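Local coordinates for hypothetical protein Atu1540 (Agrobacterium tumefaciens str. C58, PDB 2HWJ), which is of unknown function but probably belongs to the ParB-like nuclease family, at residues G160-D163 with F164-R168; E184-K187 with L188-R192; G25-E28 with V29-R33; D172-S175 with D176-D180; L117-Q120 with S121-P125. All blocks are in the same frame, centred on the assembly; numbering follows the deposited sequence.

Contact 1: residues G160-D163 with F164-R168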
loop_
_atom_site.group_PDB
_atom_site.type_symbol
_atom_site.label_atom_id
_atom_site.label_comp_id
_atom_site.label_asym_id
_atom_site.label_seq_id
_atom_site.Cartn_x
_atom_site.Cartn_y
_atom_site.Cartn_z
ATOM N N GLY A 160 3.433 -16.542 -5.590
ATOM C CA GLY A 160 4.749 -16.545 -4.932
ATOM C C GLY A 160 5.023 -17.816 -4.173
ATOM O O GLY A 160 6.092 -18.421 -4.288
ATOM N N TRP A 161 4.019 -18.259 -3.442
ATOM C CA TRP A 161 4.071 -19.543 -2.746
ATOM C C TRP A 161 4.116 -20.716 -3.726
ATOM O O TRP A 161 4.895 -21.673 -3.523
ATOM C CB TRP A 161 2.907 -19.669 -1.766
ATOM C CG TRP A 161 3.201 -18.860 -0.523
ATOM C CD1 TRP A 161 2.905 -17.542 -0.304
ATOM C CD2 TRP A 161 3.951 -19.290 0.605
ATOM N NE1 TRP A 161 3.387 -17.153 0.891
ATOM C CE2 TRP A 161 4.040 -18.197 1.478
ATOM C CE3 TRP A 161 4.534 -20.522 0.981
ATOM C CZ2 TRP A 161 4.662 -18.277 2.711
ATOM C CZ3 TRP A 161 5.174 -20.608 2.209
ATOM C CH2 TRP A 161 5.222 -19.481 3.069
ATOM N N ALA A 162 3.321 -20.637 -4.791
ATOM C CA ALA A 162 3.368 -21.681 -5.785
ATOM C C ALA A 162 4.757 -21.777 -6.440
ATOM O O ALA A 162 5.261 -22.848 -6.644
ATOM C CB ALA A 162 2.279 -21.488 -6.827
ATOM N N ASP A 163 5.393 -20.659 -6.746
ATOM C CA ASP A 163 6.703 -20.772 -7.294
ATOM C C ASP A 163 7.704 -21.402 -6.257
ATOM O O ASP A 163 8.492 -22.283 -6.572
ATOM C CB ASP A 163 7.140 -19.432 -7.893
ATOM C CG ASP A 163 8.679 -19.342 -8.053
ATOM O OD1 ASP A 163 9.276 -20.275 -8.690
ATOM O OD2 ASP A 163 9.326 -18.374 -7.543
ATOM N N PHE A 164 7.634 -21.003 -5.001
ATOM C CA PHE A 164 8.473 -21.607 -3.974
ATOM C C PHE A 164 8.264 -23.138 -3.976
ATOM O O PHE A 164 9.212 -23.888 -4.128
ATOM C CB PHE A 164 8.093 -20.958 -2.649
ATOM C CG PHE A 164 8.752 -21.555 -1.425
ATOM C CD1 PHE A 164 10.054 -21.257 -1.104
ATOM C CD2 PHE A 164 8.025 -22.341 -0.537
ATOM C CE1 PHE A 164 10.632 -21.756 0.033
ATOM C CE2 PHE A 164 8.630 -22.847 0.609
ATOM C CZ PHE A 164 9.919 -22.553 0.870
ATOM N N LEU A 165 7.016 -23.603 -3.894
ATOM C CA LEU A 165 6.792 -24.997 -3.769
ATOM C C LEU A 165 7.258 -25.685 -5.044
ATOM O O LEU A 165 7.656 -26.897 -4.987
ATOM C CB LEU A 165 5.350 -25.322 -3.477
ATOM C CG LEU A 165 4.764 -24.608 -2.255
ATOM C CD1 LEU A 165 3.293 -24.452 -2.419
ATOM C CD2 LEU A 165 5.129 -25.259 -0.892
ATOM N N ARG A 166 7.269 -24.981 -6.189
ATOM C CA ARG A 166 7.322 -25.785 -7.397
ATOM C C ARG A 166 8.712 -26.140 -7.586
ATOM O O ARG A 166 8.992 -27.135 -8.298
ATOM C CB ARG A 166 6.737 -25.164 -8.644
ATOM C CG ARG A 166 7.678 -24.834 -9.781
ATOM C CD ARG A 166 7.116 -23.562 -10.541
ATOM N NE ARG A 166 5.832 -23.940 -11.138
ATOM C CZ ARG A 166 4.667 -23.361 -10.918
ATOM N NH1 ARG A 166 4.569 -22.301 -10.184
ATOM N NH2 ARG A 166 3.597 -23.861 -11.492
ATOM N N ARG A 167 9.588 -25.392 -6.908
ATOM C CA ARG A 167 11.019 -25.685 -7.032
ATOM C C ARG A 167 11.491 -26.722 -6.010
ATOM O O ARG A 167 12.628 -27.069 -5.974
ATOM C CB ARG A 167 11.826 -24.405 -6.930
ATOM C CG ARG A 167 11.141 -23.221 -7.544
ATOM C CD ARG A 167 11.889 -21.927 -7.307
ATOM N NE ARG A 167 12.814 -21.740 -8.394
ATOM C CZ ARG A 167 12.792 -20.737 -9.266
ATOM N NH1 ARG A 167 11.878 -19.789 -9.191
ATOM N NH2 ARG A 167 13.713 -20.693 -10.227
ATOM N N ARG A 168 10.564 -27.246 -5.222
ATOM C CA ARG A 168 10.876 -28.003 -4.016
ATOM C C ARG A 168 10.016 -29.215 -3.817
ATOM O O ARG A 168 10.334 -30.043 -3.037
ATOM C CB ARG A 168 10.632 -27.119 -2.810
ATOM C CG ARG A 168 11.815 -26.263 -2.517
ATOM C CD ARG A 168 11.500 -25.211 -1.514
ATOM N NE ARG A 168 12.593 -24.245 -1.482
ATOM C CZ ARG A 168 12.679 -23.203 -2.292
ATOM N NH1 ARG A 168 11.707 -23.008 -3.169
ATOM N NH2 ARG A 168 13.699 -22.348 -2.205
#
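W161 and F164, three residues apart on helix 157-166, turn their rings obliquely to each other: planes 76° apart, centroids of the indole six-membered ring and the phenyl 5.8 Å apart, W161 CE3 4.2 Å from F164 CD2. One face of the F164 ring takes the CD methylene of R168, while F164 CE1 lies 3.4 Å above the R168 guanidinium plane, over its centre, and F164 O sits at its edge, bonded to NH1. R168 also forms salt bridges with E193 and with E98 of the second subunit. F164 keeps CG anti to its own backbone N (chi1 174°), which swings the phenyl toward L188. W161 points its NE1 to P198 O and stacks on Y149. D163 OD1 pairs with R167 NH1 at 2.7 Å, a salt bridge whose hydrogen bond is weak in angle; carboxylate and guanidinium planes stand 72° apart, with OD2 in the guanidinium plane. OD2 also bonds S101 of the second subunit. L165 N bonds W161 O at 2.9 Å, but R166 N turns chiefly to D163 O. This is the last turn of helix 157-166, its aromatic side packed on helices 178-189 and 135-146, its ion pair facing the second subunit.

Contact 2: residues E184-K187 with L188-R192; sequences EAMK and LAKSR
A185 O takes two backbone N-H groups: A189 N at 2.6 Å in an almost straight bond (176°), and L188 N, which binds it only weakly and gives its better bond to E184 O at 2.9 Å. L188 O is shared too. S191 N and S191 OG both donate to it, OG at 2.8 Å in the carbonyl plane on a lone pair. For that the serine holds OG between its backbone N and carbonyl carbon (chi1 72°), curling the hydroxyl back over the preceding turn. On another side, selenomethionine M186 bends at chi2 and crosses K190, with CE 4.1 Å from NZ; that amine has a weak bond to G147 O. L188 drapes CG and CD1 over E184 O, while A185 and A189 pack on L143. The one bond from K190 N, to M186 O at 3.5 Å, is weak. The chemistry implies that S191 matters most to L188 O, giving it two donors, its N and its OG.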
loop_
_atom_site.group_PDB
_atom_site.type_symbol
_atom_site.label_atom_id
_atom_site.label_comp_id
_atom_site.label_asym_id
_atom_site.label_seq_id
_atom_site.Cartn_x
_atom_site.Cartn_y
_atom_site.Cartn_z
ATOM N N GLU A 184 3.926 -31.862 2.922
ATOM C CA GLU A 184 5.252 -31.350 2.677
ATOM C C GLU A 184 5.302 -29.837 2.680
ATOM O O GLU A 184 6.182 -29.264 3.323
ATOM C CB GLU A 184 5.846 -31.922 1.386
ATOM C CG GLU A 184 6.712 -33.101 1.736
ATOM C CD GLU A 184 8.045 -33.192 0.943
ATOM O OE1 GLU A 184 8.525 -32.146 0.364
ATOM O OE2 GLU A 184 8.620 -34.342 0.946
ATOM N N ALA A 185 4.366 -29.227 1.967
ATOM C CA ALA A 185 4.298 -27.808 1.830
ATOM C C ALA A 185 4.180 -27.149 3.191
ATOM O O ALA A 185 4.797 -26.090 3.514
ATOM C CB ALA A 185 3.071 -27.440 0.994
HETATM N N MSE A 186 3.350 -27.788 3.998
HETATM C CA MSE A 186 3.130 -27.354 5.362
HETATM C C MSE A 186 4.441 -27.432 6.202
HETATM O O MSE A 186 4.760 -26.510 6.964
HETATM C CB MSE A 186 1.977 -28.154 5.927
HETATM C CG MSE A 186 1.570 -27.784 7.278
HETATM SE SE MSE A 186 1.096 -25.894 7.414
HETATM C CE MSE A 186 0.484 -25.931 9.323
ATOM N N LYS A 187 5.213 -28.513 6.049
ATOM C CA LYS A 187 6.535 -28.563 6.676
ATOM C C LYS A 187 7.427 -27.435 6.085
ATOM O O LYS A 187 8.258 -26.884 6.808
ATOM C CB LYS A 187 7.149 -29.933 6.522
ATOM C CG LYS A 187 8.573 -30.108 6.883
ATOM C CD LYS A 187 8.712 -31.599 7.342
ATOM C CE LYS A 187 10.132 -32.162 7.350
ATOM N NZ LYS A 187 10.276 -33.205 6.266
ATOM N N LEU A 188 7.237 -27.046 4.822
ATOM C CA LEU A 188 8.182 -26.126 4.295
ATOM C C LEU A 188 7.807 -24.689 4.711
ATOM O O LEU A 188 8.688 -23.884 5.111
ATOM C CB LEU A 188 8.300 -26.262 2.780
ATOM C CG LEU A 188 9.068 -27.430 2.132
ATOM C CD1 LEU A 188 8.370 -27.796 0.865
ATOM C CD2 LEU A 188 10.591 -27.225 1.895
ATOM N N ALA A 189 6.509 -24.366 4.570
ATOM C CA ALA A 189 5.959 -23.070 4.963
ATOM C C ALA A 189 6.540 -22.600 6.330
ATOM O O ALA A 189 6.998 -21.451 6.478
ATOM C CB ALA A 189 4.510 -23.192 5.054
ATOM N N LYS A 190 6.503 -23.496 7.308
ATOM C CA LYS A 190 7.034 -23.266 8.615
ATOM C C LYS A 190 8.557 -23.199 8.690
ATOM O O LYS A 190 9.099 -22.979 9.754
ATOM C CB LYS A 190 6.615 -24.428 9.571
ATOM C CG LYS A 190 5.094 -24.585 9.876
ATOM C CD LYS A 190 4.350 -23.211 10.281
ATOM C CE LYS A 190 3.372 -22.644 9.190
ATOM N NZ LYS A 190 2.122 -22.173 9.874
ATOM N N SER A 191 9.280 -23.493 7.634
ATOM C CA SER A 191 10.716 -23.548 7.815
ATOM C C SER A 191 11.218 -22.151 7.595
ATOM O O SER A 191 10.560 -21.318 6.974
ATOM C CB SER A 191 11.413 -24.551 6.881
ATOM O OG SER A 191 11.420 -24.043 5.540
ATOM N N ARG A 192 12.398 -21.903 8.148
ATOM C CA ARG A 192 13.094 -20.680 7.916
ATOM C C ARG A 192 13.314 -20.419 6.420
ATOM O O ARG A 192 13.389 -19.258 6.038
ATOM C CB ARG A 192 14.354 -20.600 8.773
ATOM C CG ARG A 192 14.131 -19.617 10.016
ATOM C CD ARG A 192 15.403 -19.402 10.832
ATOM N NE ARG A 192 16.044 -20.697 11.076
ATOM C CZ ARG A 192 17.133 -20.881 11.836
ATOM N NH1 ARG A 192 17.718 -19.837 12.432
ATOM N NH2 ARG A 192 17.638 -22.109 12.025
#

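Contact 3: residues G25-E28 with V29-R33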
loop_
_atom_site.group_PDB
_atom_site.type_symbol
_atom_site.label_atom_id
_atom_site.label_comp_id
_atom_site.label_asym_id
_atom_site.label_seq_id
_atom_site.Cartn_x
_atom_site.Cartn_y
_atom_site.Cartn_z
ATOM N N GLY A 25 -5.494 -22.951 -10.687
ATOM C CA GLY A 25 -5.355 -24.281 -10.135
ATOM C C GLY A 25 -6.709 -24.909 -10.303
ATOM O O GLY A 25 -7.678 -24.501 -9.685
ATOM N N PHE A 26 -6.791 -25.914 -11.160
ATOM C CA PHE A 26 -8.042 -26.493 -11.505
ATOM C C PHE A 26 -8.607 -27.144 -10.307
ATOM O O PHE A 26 -9.825 -27.223 -10.206
ATOM C CB PHE A 26 -7.830 -27.516 -12.581
ATOM C CG PHE A 26 -7.812 -26.937 -13.940
ATOM C CD1 PHE A 26 -7.930 -27.761 -15.053
ATOM C CD2 PHE A 26 -7.653 -25.541 -14.115
ATOM C CE1 PHE A 26 -7.896 -27.196 -16.322
ATOM C CE2 PHE A 26 -7.621 -24.960 -15.381
ATOM C CZ PHE A 26 -7.745 -25.753 -16.481
ATOM N N ARG A 27 -7.764 -27.625 -9.388
ATOM C CA ARG A 27 -8.328 -28.224 -8.171
ATOM C C ARG A 27 -9.210 -27.204 -7.424
ATOM O O ARG A 27 -10.268 -27.561 -6.923
ATOM C CB ARG A 27 -7.243 -28.783 -7.234
ATOM C CG ARG A 27 -7.503 -30.195 -6.780
ATOM C CD ARG A 27 -6.650 -30.625 -5.594
ATOM N NE ARG A 27 -7.097 -29.977 -4.360
ATOM C CZ ARG A 27 -7.527 -30.620 -3.262
ATOM N NH1 ARG A 27 -7.572 -31.963 -3.247
ATOM N NH2 ARG A 27 -7.912 -29.905 -2.183
ATOM N N GLU A 28 -8.743 -25.940 -7.339
ATOM C CA GLU A 28 -9.450 -24.873 -6.649
ATOM C C GLU A 28 -10.747 -24.640 -7.453
ATOM O O GLU A 28 -11.856 -24.674 -6.864
ATOM C CB GLU A 28 -8.564 -23.610 -6.548
ATOM C CG GLU A 28 -9.041 -22.466 -5.537
ATOM C CD GLU A 28 -7.832 -21.560 -4.902
ATOM O OE1 GLU A 28 -6.760 -21.389 -5.578
ATOM O OE2 GLU A 28 -7.939 -20.990 -3.764
ATOM N N VAL A 29 -10.607 -24.475 -8.795
ATOM C CA VAL A 29 -11.773 -24.400 -9.684
ATOM C C VAL A 29 -12.814 -25.475 -9.297
ATOM O O VAL A 29 -13.922 -25.118 -8.855
ATOM C CB VAL A 29 -11.403 -24.530 -11.162
ATOM C CG1 VAL A 29 -12.643 -24.648 -12.056
ATOM C CG2 VAL A 29 -10.600 -23.376 -11.564
ATOM N N GLU A 30 -12.461 -26.761 -9.407
ATOM C CA GLU A 30 -13.386 -27.883 -9.051
ATOM C C GLU A 30 -14.044 -27.773 -7.653
ATOM O O GLU A 30 -15.271 -27.996 -7.513
ATOM C CB GLU A 30 -12.716 -29.252 -9.224
ATOM C CG GLU A 30 -12.295 -29.606 -10.656
ATOM C CD GLU A 30 -13.455 -29.593 -11.662
ATOM O OE1 GLU A 30 -13.379 -28.812 -12.684
ATOM O OE2 GLU A 30 -14.441 -30.355 -11.440
ATOM N N LEU A 31 -13.263 -27.418 -6.624
ATOM C CA LEU A 31 -13.879 -27.118 -5.312
ATOM C C LEU A 31 -14.942 -26.021 -5.438
ATOM O O LEU A 31 -16.096 -26.269 -5.090
ATOM C CB LEU A 31 -12.855 -26.804 -4.222
ATOM C CG LEU A 31 -12.001 -28.052 -3.906
ATOM C CD1 LEU A 31 -10.967 -27.719 -2.832
ATOM C CD2 LEU A 31 -12.829 -29.330 -3.535
ATOM N N LYS A 32 -14.591 -24.840 -5.986
ATOM C CA LYS A 32 -15.626 -23.831 -6.268
ATOM C C LYS A 32 -16.820 -24.453 -6.997
ATOM O O LYS A 32 -17.937 -24.300 -6.523
ATOM C CB LYS A 32 -15.080 -22.603 -6.956
ATOM C CG LYS A 32 -14.485 -21.551 -5.999
ATOM C CD LYS A 32 -13.345 -20.880 -6.741
ATOM C CE LYS A 32 -12.741 -19.671 -6.068
ATOM N NZ LYS A 32 -12.902 -19.605 -4.595
ATOM N N ARG A 33 -16.613 -25.210 -8.077
ATOM C CA ARG A 33 -17.747 -25.764 -8.761
ATOM C C ARG A 33 -18.617 -26.671 -7.849
ATOM O O ARG A 33 -19.832 -26.773 -8.057
ATOM C CB ARG A 33 -17.292 -26.633 -9.888
ATOM C CG ARG A 33 -16.377 -26.073 -10.909
ATOM C CD ARG A 33 -16.994 -26.567 -12.171
ATOM N NE ARG A 33 -16.326 -27.590 -12.935
ATOM C CZ ARG A 33 -17.011 -28.443 -13.706
ATOM N NH1 ARG A 33 -18.329 -28.399 -13.750
ATOM N NH2 ARG A 33 -16.401 -29.348 -14.436
#
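R27 and L31, one turn apart, run side by side in the same direction, with NH2 of the arginine 3.8 Å from CD1 of the leucine. The R27 chain bends at chi3, bringing its guanidinium beside that methyl; the same group makes a cation-pi contact with F178. V29 sets CG1 anti to its backbone N, which places CG2 beside that nitrogen and back over the start of the helix: CG2 is 3.7 Å from G25 O and 4.5 Å from F26 CD2, meeting the phenyl obliquely. E28 extends from a CG anti to the backbone N (chi1 -166°). E30 bends at chi2 (-58°), so that OE1 forms a salt bridge with R33 NE at 3.2 Å, met from above the carboxylate plane. Regular i to i+4 bonds run beneath, beginning with V29 N to the N-cap carbonyl G25 O at 3.1 Å and continuing with E30 N to F26 O at 2.8 Å. Helix 26-37 starts one residue after strand 23-24, G25 being its N-cap, and D133 of the parallel strand 132-133 receives F26 N; K32 packs on H70 and A74 of helix 69-77, and E28 OE1 forms a salt bridge with R137 of helix 135-146.

Contact 4: residues D172-S175 with D176-D180; sequences DLLS and DSFDD
D176 closes the last turn against D172: its backbone N lies 3.1 Å from D172 O in a hydrogen bond that is less certain, because the model places that oxygen too near the D176 side chain. Next, S177 N makes a sounder bond to L173 O, 2.8 Å with an N-H...O angle of 161°, the donor tilted from the carbonyl plane. Here the chain leaves helical angles. S177 is at once the first residue beyond helix 171-176 and the N-cap of helix 178-189, so one residue separates the two helices. Its OG sits anti to its own backbone N (chi1 179°), in place to accept from D180 N at 3.3 Å, the classic serine capping bond over the first turn. F178 then turns its ring alongside L174, both side chains pointing the same way, and CD1 of the phenyl is met obliquely by CD2 of the leucine. R27 of helix 26-37 makes a cation-pi contact with the F178 ring. The pair faces helix 135-146, where L174 rests on P135 and F136 and F178 on L139 and A142. Two residues on, L173 CD1 reaches D180, 3.5 Å from D180 O and 4.2 Å from D180 CB; the leucine also touches A181, the next residue of the new helix.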
loop_
_atom_site.group_PDB
_atom_site.type_symbol
_atom_site.label_atom_id
_atom_site.label_comp_id
_atom_site.label_asym_id
_atom_site.label_seq_id
_atom_site.Cartn_x
_atom_site.Cartn_y
_atom_site.Cartn_z
ATOM N N ASP A 172 5.185 -35.331 -9.383
ATOM C CA ASP A 172 4.740 -36.657 -9.142
ATOM C C ASP A 172 4.181 -36.884 -7.728
ATOM O O ASP A 172 3.332 -37.760 -7.535
ATOM C CB ASP A 172 5.879 -37.637 -9.512
ATOM C CG ASP A 172 6.182 -37.599 -11.032
ATOM O OD1 ASP A 172 5.446 -36.862 -11.747
ATOM O OD2 ASP A 172 7.121 -38.287 -11.522
ATOM N N LEU A 173 4.619 -36.109 -6.735
ATOM C CA LEU A 173 4.062 -36.282 -5.409
ATOM C C LEU A 173 2.692 -35.687 -5.433
ATOM O O LEU A 173 1.772 -36.176 -4.792
ATOM C CB LEU A 173 4.903 -35.556 -4.381
ATOM C CG LEU A 173 5.012 -36.178 -2.965
ATOM C CD1 LEU A 173 4.550 -35.205 -1.854
ATOM C CD2 LEU A 173 4.419 -37.663 -2.797
ATOM N N LEU A 174 2.588 -34.633 -6.221
ATOM C CA LEU A 174 1.426 -33.768 -6.260
ATOM C C LEU A 174 0.281 -34.446 -6.978
ATOM O O LEU A 174 -0.886 -34.153 -6.698
ATOM C CB LEU A 174 1.751 -32.479 -7.010
ATOM C CG LEU A 174 1.318 -31.209 -6.331
ATOM C CD1 LEU A 174 1.414 -29.948 -7.203
ATOM C CD2 LEU A 174 -0.087 -31.337 -5.766
ATOM N N SER A 175 0.574 -35.296 -7.942
ATOM C CA SER A 175 -0.551 -35.927 -8.576
ATOM C C SER A 175 -0.817 -37.265 -7.926
ATOM O O SER A 175 -1.949 -37.733 -7.941
ATOM C CB SER A 175 -0.370 -36.060 -10.080
ATOM O OG SER A 175 0.989 -36.214 -10.349
ATOM N N ASP A 176 0.239 -37.872 -7.384
ATOM C CA ASP A 176 0.151 -39.137 -6.703
ATOM C C ASP A 176 -0.734 -38.906 -5.484
ATOM O O ASP A 176 -1.769 -39.587 -5.319
ATOM C CB ASP A 176 1.524 -39.598 -6.195
ATOM C CG ASP A 176 2.377 -40.419 -7.225
ATOM O OD1 ASP A 176 2.064 -40.677 -8.439
ATOM O OD2 ASP A 176 3.455 -40.797 -6.727
ATOM N N SER A 177 -0.316 -37.963 -4.629
ATOM C CA SER A 177 -0.997 -37.697 -3.387
ATOM C C SER A 177 -0.942 -36.238 -3.015
ATOM O O SER A 177 0.049 -35.739 -2.462
ATOM C CB SER A 177 -0.456 -38.525 -2.227
ATOM O OG SER A 177 -1.178 -38.173 -1.030
ATOM N N PHE A 178 -2.047 -35.567 -3.298
ATOM C CA PHE A 178 -2.203 -34.194 -2.974
ATOM C C PHE A 178 -1.921 -33.899 -1.498
ATOM O O PHE A 178 -1.206 -32.931 -1.161
ATOM C CB PHE A 178 -3.607 -33.719 -3.336
ATOM C CG PHE A 178 -3.705 -32.243 -3.358
ATOM C CD1 PHE A 178 -3.248 -31.535 -4.473
ATOM C CD2 PHE A 178 -4.125 -31.539 -2.234
ATOM C CE1 PHE A 178 -3.288 -30.129 -4.512
ATOM C CE2 PHE A 178 -4.138 -30.150 -2.245
ATOM C CZ PHE A 178 -3.715 -29.434 -3.418
ATOM N N ASP A 179 -2.486 -34.730 -0.610
ATOM C CA ASP A 179 -2.431 -34.436 0.813
ATOM C C ASP A 179 -1.031 -34.624 1.331
ATOM O O ASP A 179 -0.602 -33.844 2.163
ATOM C CB ASP A 179 -3.490 -35.201 1.589
ATOM C CG ASP A 179 -4.931 -34.720 1.254
ATOM O OD1 ASP A 179 -5.313 -33.507 1.494
ATOM O OD2 ASP A 179 -5.690 -35.578 0.747
ATOM N N ASP A 180 -0.297 -35.590 0.788
ATOM C CA ASP A 180 1.117 -35.693 1.090
ATOM C C ASP A 180 1.912 -34.543 0.481
ATOM O O ASP A 180 2.937 -34.149 1.023
ATOM C CB ASP A 180 1.698 -36.990 0.577
ATOM C CG ASP A 180 1.076 -38.168 1.203
ATOM O OD1 ASP A 180 0.392 -38.004 2.236
ATOM O OD2 ASP A 180 1.256 -39.264 0.666
#

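Contact 5: residues L117-Q120 with S121-P125; sequences LRRQ and SGDIP
Q120 O receives D123 N at 2.7 Å, the donor standing above the carbonyl plane and the N-H...O angle a bent 137°. I124 N repeats the step one residue later, bonding S121 O at 2.7 Å, so two i to i+3 turns overlap through residues 121-123. A return bond, Q120 N to D123 OD1 at 3.5 Å, is weak; it resembles one half of a capping box, with the aspartate carboxylate reaching back to the residue before the turn. R119 comes up to the same oxygen but through carbon: its CD methylene lies 3.3 Å from D123 OD1, while NE remains 4.1 Å away, too far for a salt bridge. The R119 chain bends at chi2 (-105°), which carries CD across the carboxylate, and the guanidinium and carboxylate planes end 67° apart; D113 is a weak, long ion-pair partner of R119. Further out, D123 CB sits against Q120 O at 3.2 Å, and the buried side chain of I124 packs on I22. The preceding R118 bridges to D104 of the second subunit, so this surface turn lies beside a subunit interface. It is a short 3-10 turn within the long loop joining helix 96-105 to strand 132-133.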
loop_
_atom_site.group_PDB
_atom_site.type_symbol
_atom_site.label_atom_id
_atom_site.label_comp_id
_atom_site.label_asym_id
_atom_site.label_seq_id
_atom_site.Cartn_x
_atom_site.Cartn_y
_atom_site.Cartn_z
ATOM N N LEU A 117 6.566 -20.034 -16.131
ATOM C CA LEU A 117 7.380 -19.203 -17.020
ATOM C C LEU A 117 6.757 -17.832 -17.328
ATOM O O LEU A 117 5.609 -17.770 -17.785
ATOM C CB LEU A 117 7.503 -19.896 -18.386
ATOM C CG LEU A 117 8.785 -20.532 -18.983
ATOM C CD1 LEU A 117 9.864 -19.406 -19.407
ATOM C CD2 LEU A 117 9.376 -21.787 -18.075
ATOM N N ARG A 118 7.515 -16.750 -17.167
ATOM C CA ARG A 118 7.132 -15.464 -17.788
ATOM C C ARG A 118 6.828 -15.715 -19.263
ATOM O O ARG A 118 7.571 -16.372 -19.970
ATOM C CB ARG A 118 8.260 -14.449 -17.661
ATOM C CG ARG A 118 7.999 -13.071 -18.251
ATOM C CD ARG A 118 8.599 -11.888 -17.407
ATOM N NE ARG A 118 7.446 -11.014 -17.219
ATOM C CZ ARG A 118 6.914 -10.524 -16.102
ATOM N NH1 ARG A 118 7.456 -10.634 -14.900
ATOM N NH2 ARG A 118 5.814 -9.817 -16.236
ATOM N N ARG A 119 5.715 -15.218 -19.726
ATOM C CA ARG A 119 5.360 -15.321 -21.095
ATOM C C ARG A 119 4.897 -13.939 -21.573
ATOM O O ARG A 119 4.629 -13.027 -20.783
ATOM C CB ARG A 119 4.306 -16.396 -21.184
ATOM C CG ARG A 119 4.863 -17.802 -21.381
ATOM C CD ARG A 119 4.598 -18.139 -22.827
ATOM N NE ARG A 119 5.382 -19.252 -23.278
ATOM C CZ ARG A 119 5.022 -20.529 -23.105
ATOM N NH1 ARG A 119 3.844 -20.835 -22.506
ATOM N NH2 ARG A 119 5.835 -21.501 -23.543
ATOM N N GLN A 120 4.851 -13.703 -22.855
ATOM C CA GLN A 120 4.395 -12.374 -23.255
ATOM C C GLN A 120 2.911 -12.111 -23.197
ATOM O O GLN A 120 2.100 -13.033 -23.126
ATOM C CB GLN A 120 4.820 -12.098 -24.631
ATOM C CG GLN A 120 6.200 -11.724 -24.630
ATOM C CD GLN A 120 6.545 -11.205 -25.968
ATOM O OE1 GLN A 120 7.288 -10.204 -26.108
ATOM N NE2 GLN A 120 5.967 -11.846 -26.997
ATOM N N SER A 121 2.581 -10.822 -23.280
ATOM C CA SER A 121 1.231 -10.349 -23.107
ATOM C C SER A 121 0.296 -11.020 -24.107
ATOM O O SER A 121 -0.767 -11.544 -23.753
ATOM C CB SER A 121 1.243 -8.838 -23.269
ATOM O OG SER A 121 1.586 -8.260 -21.986
ATOM N N GLY A 122 0.730 -11.049 -25.351
ATOM C CA GLY A 122 -0.003 -11.754 -26.349
ATOM C C GLY A 122 -0.329 -13.189 -25.973
ATOM O O GLY A 122 -1.355 -13.735 -26.427
ATOM N N ASP A 123 0.500 -13.822 -25.136
ATOM C CA ASP A 123 0.219 -15.211 -24.737
ATOM C C ASP A 123 -0.907 -15.261 -23.719
ATOM O O ASP A 123 -1.352 -16.360 -23.448
ATOM C CB ASP A 123 1.455 -15.951 -24.218
ATOM C CG ASP A 123 2.486 -16.254 -25.337
ATOM O OD1 ASP A 123 3.726 -16.026 -25.156
ATOM O OD2 ASP A 123 2.077 -16.735 -26.417
ATOM N N ILE A 124 -1.384 -14.107 -23.176
ATOM C CA ILE A 124 -2.547 -14.154 -22.266
ATOM C C ILE A 124 -3.788 -14.599 -23.041
ATOM O O ILE A 124 -4.137 -13.922 -23.970
ATOM C CB ILE A 124 -2.958 -12.834 -21.613
ATOM C CG1 ILE A 124 -1.826 -12.110 -20.854
ATOM C CG2 ILE A 124 -4.184 -13.054 -20.713
ATOM C CD1 ILE A 124 -1.154 -12.911 -19.893
ATOM N N PRO A 125 -4.480 -15.686 -22.616
ATOM C CA PRO A 125 -5.680 -16.186 -23.291
ATOM C C PRO A 125 -6.736 -15.123 -23.417
ATOM O O PRO A 125 -6.911 -14.369 -22.492
ATOM C CB PRO A 125 -6.244 -17.237 -22.297
ATOM C CG PRO A 125 -5.666 -16.929 -21.001
ATOM C CD PRO A 125 -4.255 -16.437 -21.359
#

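Contacts 1 and 2 lie on helices 157-166 and 178-189, which pack on each other: their centres are about 11 Å apart, and L165 CD2 meets A185 CB at 3.5 Å while W161 CZ3 lies 3.8 Å from A189 CA. Contact 4 leads into the helix on which contact 2 lies, their centres about 16 Å apart, and adjoins contact 1 in sequence. Contact 3 touches contact 4 at R27 NE to F178 CZ, 3.6 Å, an interaction of cation-pi type. Contact 5 stands apart: its nearest atoms are about 6 Å from contact 1, and its centre is about 30 Å from that of contact 2. No active site or ligand is identified here to relate them to.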